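Local coordinates for protein defensin (Pachyrhizus erosus, PDB 3PSM) that probably defends the plant against fungi as a dimeric, disulfide-rich antimicrobial peptide of the gamma-thionin family, at residues D17-I31 with R34-N46. Sequence-based numbering, arbitrary orientation.
Sequences DGSCDDHCKNKEHLI and RCRDDFRCWCTRN
L30 lays its CD1 methyl over the C43 CB, 3.6 Å away, and turns CD2 to the R45 CB, running alongside the arginine in the same direction. One residue on, the backbone N of I31 donates to the T44 carbonyl O (2.9 Å), while the I31 side chain crosses N46 at about a right angle and brings CD1 to 3.5 Å from the N46 backbone N. Deeper in, two disulfides clamp helix 17-27 onto strand 41-46. C20 swings SG anti to its own backbone N and C41 does likewise, joining SG to SG with chi3 83°. One helical turn later C24 and C43 both hold SG anti to the carbonyl carbon, and their bridge has the opposite hand, chi3 -79°. Two half-cystines a turn apart on a helix, bonded to a C-X-C strand, make up the cysteine-stabilised alpha-beta motif of plant defensins; the helix crosses the strand at -45°. The bridges also pack together, with C24 SG 3.7 Å from C41 SG. The C43 sulfur lies at the edge of the H23 imidazole, and H23 NE2 donates in the ring plane to the anti lone pair of E28 OE2 (2.8 Å), an oxygen that also accepts from the backbone N of D8. At the helix start, D17 OD1 accepts a hydrogen bond from the C35 backbone N, 2.8 Å away and above the carboxylate plane, and a water within hydrogen-bonding distance of D17 OD2 and the C35 carbonyl O can bridge them. Here the second subunit closes in: its D37 carboxylate accepts from the backbone N atoms of D17 and G18.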
loop_
_atom_site.group_PDB
_atom_site.type_symbol
_atom_site.label_atom_id
_atom_site.label_comp_id
_atom_site.label_asym_id
_atom_site.label_seq_id
_atom_site.Cartn_x
_atom_site.Cartn_y
_atom_site.Cartn_z
ATOM N N ASP A 17 -5.287 -4.500 4.600
ATOM C CA ASP A 17 -5.463 -3.472 3.578
ATOM C C ASP A 17 -4.184 -3.240 2.821
ATOM O O ASP A 17 -4.238 -2.965 1.601
ATOM C CB ASP A 17 -5.950 -2.174 4.208
ATOM C CG ASP A 17 -7.443 -2.252 4.544
ATOM O OD1 ASP A 17 -8.125 -3.200 4.281
ATOM O OD2 ASP A 17 -7.954 -1.189 5.024
ATOM N N GLY A 18 -3.010 -3.349 3.453
ATOM C CA GLY A 18 -1.785 -3.154 2.702
ATOM C C GLY A 18 -1.618 -4.118 1.580
ATOM O O GLY A 18 -1.191 -3.774 0.475
ATOM N N SER A 19 -1.974 -5.413 1.778
ATOM C CA SER A 19 -1.847 -6.382 0.705
ATOM C C SER A 19 -2.746 -5.984 -0.497
ATOM O O SER A 19 -2.339 -6.129 -1.663
ATOM C CB SER A 19 -2.196 -7.782 1.147
ATOM O OG SER A 19 -3.565 -7.961 1.488
ATOM N N CYS A 20 -3.941 -5.502 -0.211
ATOM C CA CYS A 20 -4.858 -5.123 -1.274
ATOM C C CYS A 20 -4.468 -3.844 -1.943
ATOM O O CYS A 20 -4.525 -3.716 -3.179
ATOM C CB CYS A 20 -6.273 -5.035 -0.692
ATOM S SG CYS A 20 -7.544 -4.573 -1.870
ATOM N N ASP A 21 -4.047 -2.854 -1.160
ATOM C CA ASP A 21 -3.579 -1.586 -1.737
ATOM C C ASP A 21 -2.388 -1.810 -2.645
ATOM O O ASP A 21 -2.292 -1.230 -3.729
ATOM C CB ASP A 21 -3.262 -0.618 -0.605
ATOM C CG ASP A 21 -3.220 0.835 -0.994
ATOM O OD1 ASP A 21 -4.002 1.249 -1.868
ATOM O OD2 ASP A 21 -2.391 1.566 -0.396
ATOM N N ASP A 22 -1.462 -2.680 -2.230
ATOM C CA ASP A 22 -0.325 -3.062 -3.051
ATOM C C ASP A 22 -0.800 -3.642 -4.375
ATOM O O ASP A 22 -0.421 -3.212 -5.461
ATOM C CB ASP A 22 0.536 -4.058 -2.261
ATOM C CG ASP A 22 1.647 -4.743 -3.000
ATOM O OD1 ASP A 22 2.085 -4.221 -4.043
ATOM O OD2 ASP A 22 2.058 -5.850 -2.562
ATOM N N HIS A 23 -1.682 -4.667 -4.292
ATOM C CA HIS A 23 -2.211 -5.265 -5.502
ATOM C C HIS A 23 -2.835 -4.221 -6.419
ATOM O O HIS A 23 -2.578 -4.159 -7.636
ATOM C CB HIS A 23 -3.241 -6.359 -5.125
ATOM C CG HIS A 23 -3.928 -6.899 -6.366
ATOM N ND1 HIS A 23 -3.414 -7.997 -7.041
ATOM C CD2 HIS A 23 -5.035 -6.440 -7.007
ATOM C CE1 HIS A 23 -4.203 -8.162 -8.091
ATOM N NE2 HIS A 23 -5.153 -7.249 -8.105
ATOM N N CYS A 24 -3.756 -3.433 -5.873
ATOM C CA CYS A 24 -4.514 -2.490 -6.701
ATOM C C CYS A 24 -3.608 -1.441 -7.332
ATOM O O CYS A 24 -3.762 -1.121 -8.494
ATOM C CB CYS A 24 -5.616 -1.837 -5.881
ATOM S SG CYS A 24 -6.898 -3.030 -5.364
ATOM N N LYS A 25 -2.650 -0.898 -6.551
ATOM C CA LYS A 25 -1.744 0.128 -7.070
ATOM C C LYS A 25 -0.738 -0.453 -8.048
ATOM O O LYS A 25 -0.418 0.180 -9.068
ATOM C CB LYS A 25 -1.020 0.825 -5.922
ATOM C CG LYS A 25 -1.869 1.762 -5.125
ATOM C CD LYS A 25 -1.192 2.297 -3.882
ATOM C CE LYS A 25 -1.972 3.468 -3.274
ATOM N NZ LYS A 25 -1.584 3.789 -1.911
ATOM N N ASN A 26 -0.160 -1.592 -7.715
ATOM C CA ASN A 26 1.045 -2.090 -8.397
ATOM C C ASN A 26 0.810 -3.173 -9.386
ATOM O O ASN A 26 1.663 -3.351 -10.283
ATOM C CB ASN A 26 2.071 -2.537 -7.340
ATOM C CG ASN A 26 2.456 -1.379 -6.464
ATOM O OD1 ASN A 26 2.754 -0.274 -6.991
ATOM N ND2 ASN A 26 2.475 -1.578 -5.170
ATOM N N LYS A 27 -0.279 -3.932 -9.281
ATOM C CA LYS A 27 -0.653 -4.914 -10.270
ATOM C C LYS A 27 -1.698 -4.382 -11.240
ATOM O O LYS A 27 -1.651 -4.630 -12.436
ATOM C CB LYS A 27 -1.108 -6.223 -9.660
ATOM C CG LYS A 27 -0.018 -6.856 -8.846
ATOM C CD LYS A 27 0.881 -7.650 -9.771
ATOM C CE LYS A 27 1.909 -8.438 -8.975
ATOM N NZ LYS A 27 2.875 -7.493 -8.317
ATOM N N GLU A 28 -2.675 -3.641 -10.737
ATOM C CA GLU A 28 -3.748 -3.127 -11.588
ATOM C C GLU A 28 -3.589 -1.648 -11.930
ATOM O O GLU A 28 -4.310 -1.119 -12.794
ATOM C CB GLU A 28 -5.122 -3.425 -10.965
ATOM C CG GLU A 28 -5.406 -4.898 -10.812
ATOM C CD GLU A 28 -6.864 -5.251 -10.558
ATOM O OE1 GLU A 28 -7.775 -4.621 -11.136
ATOM O OE2 GLU A 28 -7.094 -6.231 -9.800
ATOM N N HIS A 29 -2.606 -0.960 -11.351
ATOM C CA HIS A 29 -2.335 0.442 -11.665
ATOM C C HIS A 29 -3.581 1.307 -11.443
ATOM O O HIS A 29 -3.829 2.315 -12.159
ATOM C CB HIS A 29 -1.683 0.624 -13.053
ATOM C CG HIS A 29 -0.332 -0.013 -13.048
ATOM N ND1 HIS A 29 0.775 0.492 -12.368
ATOM C CD2 HIS A 29 0.062 -1.176 -13.622
ATOM C CE1 HIS A 29 1.800 -0.321 -12.543
ATOM N NE2 HIS A 29 1.388 -1.332 -13.301
ATOM N N LEU A 30 -4.286 0.998 -10.400
ATOM C CA LEU A 30 -5.491 1.739 -10.010
ATOM C C LEU A 30 -5.148 2.681 -8.874
ATOM O O LEU A 30 -3.976 2.849 -8.483
ATOM C CB LEU A 30 -6.648 0.780 -9.729
ATOM C CG LEU A 30 -6.959 -0.194 -10.870
ATOM C CD1 LEU A 30 -8.102 -1.136 -10.508
ATOM C CD2 LEU A 30 -7.228 0.572 -12.165
ATOM N N ILE A 31 -6.143 3.316 -8.298
ATOM C CA ILE A 31 -5.885 4.361 -7.309
ATOM C C ILE A 31 -5.454 3.800 -5.962
ATOM O O ILE A 31 -4.469 4.246 -5.381
ATOM C CB ILE A 31 -7.103 5.276 -7.124
ATOM C CG1 ILE A 31 -7.468 5.994 -8.419
ATOM C CG2 ILE A 31 -6.871 6.266 -5.994
ATOM C CD1 ILE A 31 -8.834 6.646 -8.325
ATOM N N ARG A 34 -8.503 -1.704 -0.684
ATOM C CA ARG A 34 -8.772 -2.031 0.701
ATOM C C ARG A 34 -9.527 -3.352 0.766
ATOM O O ARG A 34 -10.280 -3.692 -0.164
ATOM C CB ARG A 34 -9.575 -0.960 1.418
ATOM C CG ARG A 34 -10.962 -0.777 0.798
ATOM C CD ARG A 34 -11.831 0.116 1.618
ATOM N NE ARG A 34 -13.103 0.342 0.944
ATOM C CZ ARG A 34 -14.195 0.794 1.552
ATOM N NH1 ARG A 34 -14.190 1.044 2.851
ATOM N NH2 ARG A 34 -15.253 0.961 0.765
ATOM N N CYS A 35 -9.386 -4.049 1.871
ATOM C CA CYS A 35 -10.346 -5.150 2.134
ATOM C C CYS A 35 -11.665 -4.563 2.590
ATOM O O CYS A 35 -11.727 -3.541 3.252
ATOM C CB CYS A 35 -9.842 -6.048 3.245
ATOM S SG CYS A 35 -8.141 -6.674 3.034
ATOM N N ARG A 36 -12.743 -5.215 2.251
ATOM C CA ARG A 36 -14.050 -4.864 2.799
ATOM C C ARG A 36 -14.508 -5.960 3.753
ATOM O O ARG A 36 -13.777 -6.915 4.036
ATOM C CB ARG A 36 -15.065 -4.472 1.697
ATOM C CG ARG A 36 -14.633 -3.149 1.059
ATOM C CD ARG A 36 -15.511 -2.630 -0.019
ATOM N NE ARG A 36 -16.815 -2.269 0.467
ATOM C CZ ARG A 36 -17.971 -2.596 0.028
ATOM N NH1 ARG A 36 -18.142 -3.376 -1.067
ATOM N NH2 ARG A 36 -19.075 -2.154 0.645
ATOM N N ASP A 37 -15.698 -5.856 4.287
ATOM C CA ASP A 37 -16.194 -6.740 5.331
ATOM C C ASP A 37 -16.524 -8.124 4.825
ATOM O O ASP A 37 -16.789 -9.031 5.635
ATOM C CB ASP A 37 -17.408 -6.117 6.014
ATOM C CG ASP A 37 -18.626 -5.903 5.156
ATOM O OD1 ASP A 37 -19.696 -5.633 5.709
ATOM O OD2 ASP A 37 -18.536 -5.931 3.925
ATOM N N ASP A 38 -16.421 -8.338 3.551
ATOM C CA ASP A 38 -16.452 -9.608 2.825
ATOM C C ASP A 38 -15.114 -10.348 2.741
ATOM O O ASP A 38 -15.020 -11.432 2.145
ATOM C CB ASP A 38 -16.997 -9.458 1.403
ATOM C CG ASP A 38 -16.156 -8.536 0.538
ATOM O OD1 ASP A 38 -16.489 -8.408 -0.629
ATOM O OD2 ASP A 38 -15.161 -7.941 1.042
ATOM N N PHE A 39 -14.073 -9.797 3.340
ATOM C CA PHE A 39 -12.742 -10.404 3.235
ATOM C C PHE A 39 -12.312 -10.574 1.802
ATOM O O PHE A 39 -11.572 -11.518 1.463
ATOM C CB PHE A 39 -12.629 -11.709 4.003
ATOM C CG PHE A 39 -12.744 -11.529 5.505
ATOM C CD1 PHE A 39 -14.005 -11.496 6.099
ATOM C CD2 PHE A 39 -11.601 -11.405 6.257
ATOM C CE1 PHE A 39 -14.053 -11.369 7.496
ATOM C CE2 PHE A 39 -11.674 -11.296 7.640
ATOM C CZ PHE A 39 -12.902 -11.273 8.240
ATOM N N ARG A 40 -12.635 -9.614 0.954
ATOM C CA ARG A 40 -12.118 -9.542 -0.410
ATOM C C ARG A 40 -11.484 -8.164 -0.630
ATOM O O ARG A 40 -11.739 -7.201 0.091
ATOM C CB ARG A 40 -13.233 -9.749 -1.432
ATOM C CG ARG A 40 -13.776 -11.184 -1.355
ATOM C CD ARG A 40 -14.753 -11.478 -2.479
ATOM N NE ARG A 40 -15.929 -10.655 -2.270
ATOM C CZ ARG A 40 -17.079 -10.792 -2.899
ATOM N NH1 ARG A 40 -17.195 -11.736 -3.809
ATOM N NH2 ARG A 40 -18.077 -9.940 -2.599
ATOM N N CYS A 41 -10.604 -8.133 -1.631
ATOM C CA CYS A 41 -9.870 -6.942 -2.013
ATOM C C CYS A 41 -10.631 -6.170 -3.074
ATOM O O CYS A 41 -10.996 -6.722 -4.121
ATOM C CB CYS A 41 -8.504 -7.373 -2.569
ATOM S SG CYS A 41 -7.500 -6.044 -3.283
ATOM N N TRP A 42 -10.901 -4.904 -2.788
ATOM C CA TRP A 42 -11.616 -3.990 -3.655
ATOM C C TRP A 42 -10.685 -2.845 -4.040
ATOM O O TRP A 42 -10.061 -2.217 -3.204
ATOM C CB TRP A 42 -12.836 -3.400 -2.921
ATOM C CG TRP A 42 -13.916 -4.427 -2.643
ATOM C CD1 TRP A 42 -13.882 -5.428 -1.707
ATOM C CD2 TRP A 42 -15.188 -4.510 -3.295
ATOM N NE1 TRP A 42 -15.074 -6.124 -1.791
ATOM C CE2 TRP A 42 -15.881 -5.604 -2.733
ATOM C CE3 TRP A 42 -15.807 -3.790 -4.326
ATOM C CZ2 TRP A 42 -17.135 -5.981 -3.161
ATOM C CZ3 TRP A 42 -17.091 -4.182 -4.718
ATOM C CH2 TRP A 42 -17.724 -5.253 -4.119
ATOM N N CYS A 43 -10.618 -2.591 -5.358
ATOM C CA CYS A 43 -9.837 -1.529 -5.882
ATOM C C CYS A 43 -10.734 -0.340 -6.248
ATOM O O CYS A 43 -11.852 -0.505 -6.767
ATOM C CB CYS A 43 -9.080 -1.917 -7.167
ATOM S SG CYS A 43 -7.989 -3.344 -7.053
ATOM N N THR A 44 -10.219 0.843 -6.051
ATOM C CA THR A 44 -10.819 2.101 -6.518
ATOM C C THR A 44 -10.088 2.586 -7.751
ATOM O O THR A 44 -8.868 2.586 -7.792
ATOM C CB THR A 44 -10.769 3.159 -5.407
ATOM O OG1 THR A 44 -11.538 2.670 -4.295
ATOM C CG2 THR A 44 -11.385 4.471 -5.827
ATOM N N ARG A 45 -10.857 3.009 -8.748
ATOM C CA ARG A 45 -10.337 3.508 -10.005
ATOM C C ARG A 45 -11.098 4.753 -10.449
ATOM O O ARG A 45 -12.234 4.983 -10.069
ATOM C CB ARG A 45 -10.500 2.450 -11.088
ATOM C CG ARG A 45 -11.966 2.188 -11.464
ATOM C CD ARG A 45 -12.015 1.228 -12.677
ATOM N NE ARG A 45 -13.479 1.059 -12.823
ATOM C CZ ARG A 45 -14.352 0.350 -12.131
ATOM N NH1 ARG A 45 -13.746 -0.321 -11.190
ATOM N NH2 ARG A 45 -15.632 0.414 -12.500
ATOM N N ASN A 46 -10.440 5.591 -11.266
ATOM C CA ASN A 46 -11.142 6.652 -11.995
ATOM C C ASN A 46 -12.155 6.047 -12.947
ATOM O O ASN A 46 -11.811 5.052 -13.612
ATOM C CB ASN A 46 -10.078 7.464 -12.733
ATOM C CG ASN A 46 -9.150 8.195 -11.784
ATOM O OD1 ASN A 46 -7.932 7.886 -11.707
ATOM N ND2 ASN A 46 -9.669 9.107 -11.020
HETATM O O HOH W 1 -10.759 -1.833 5.085
#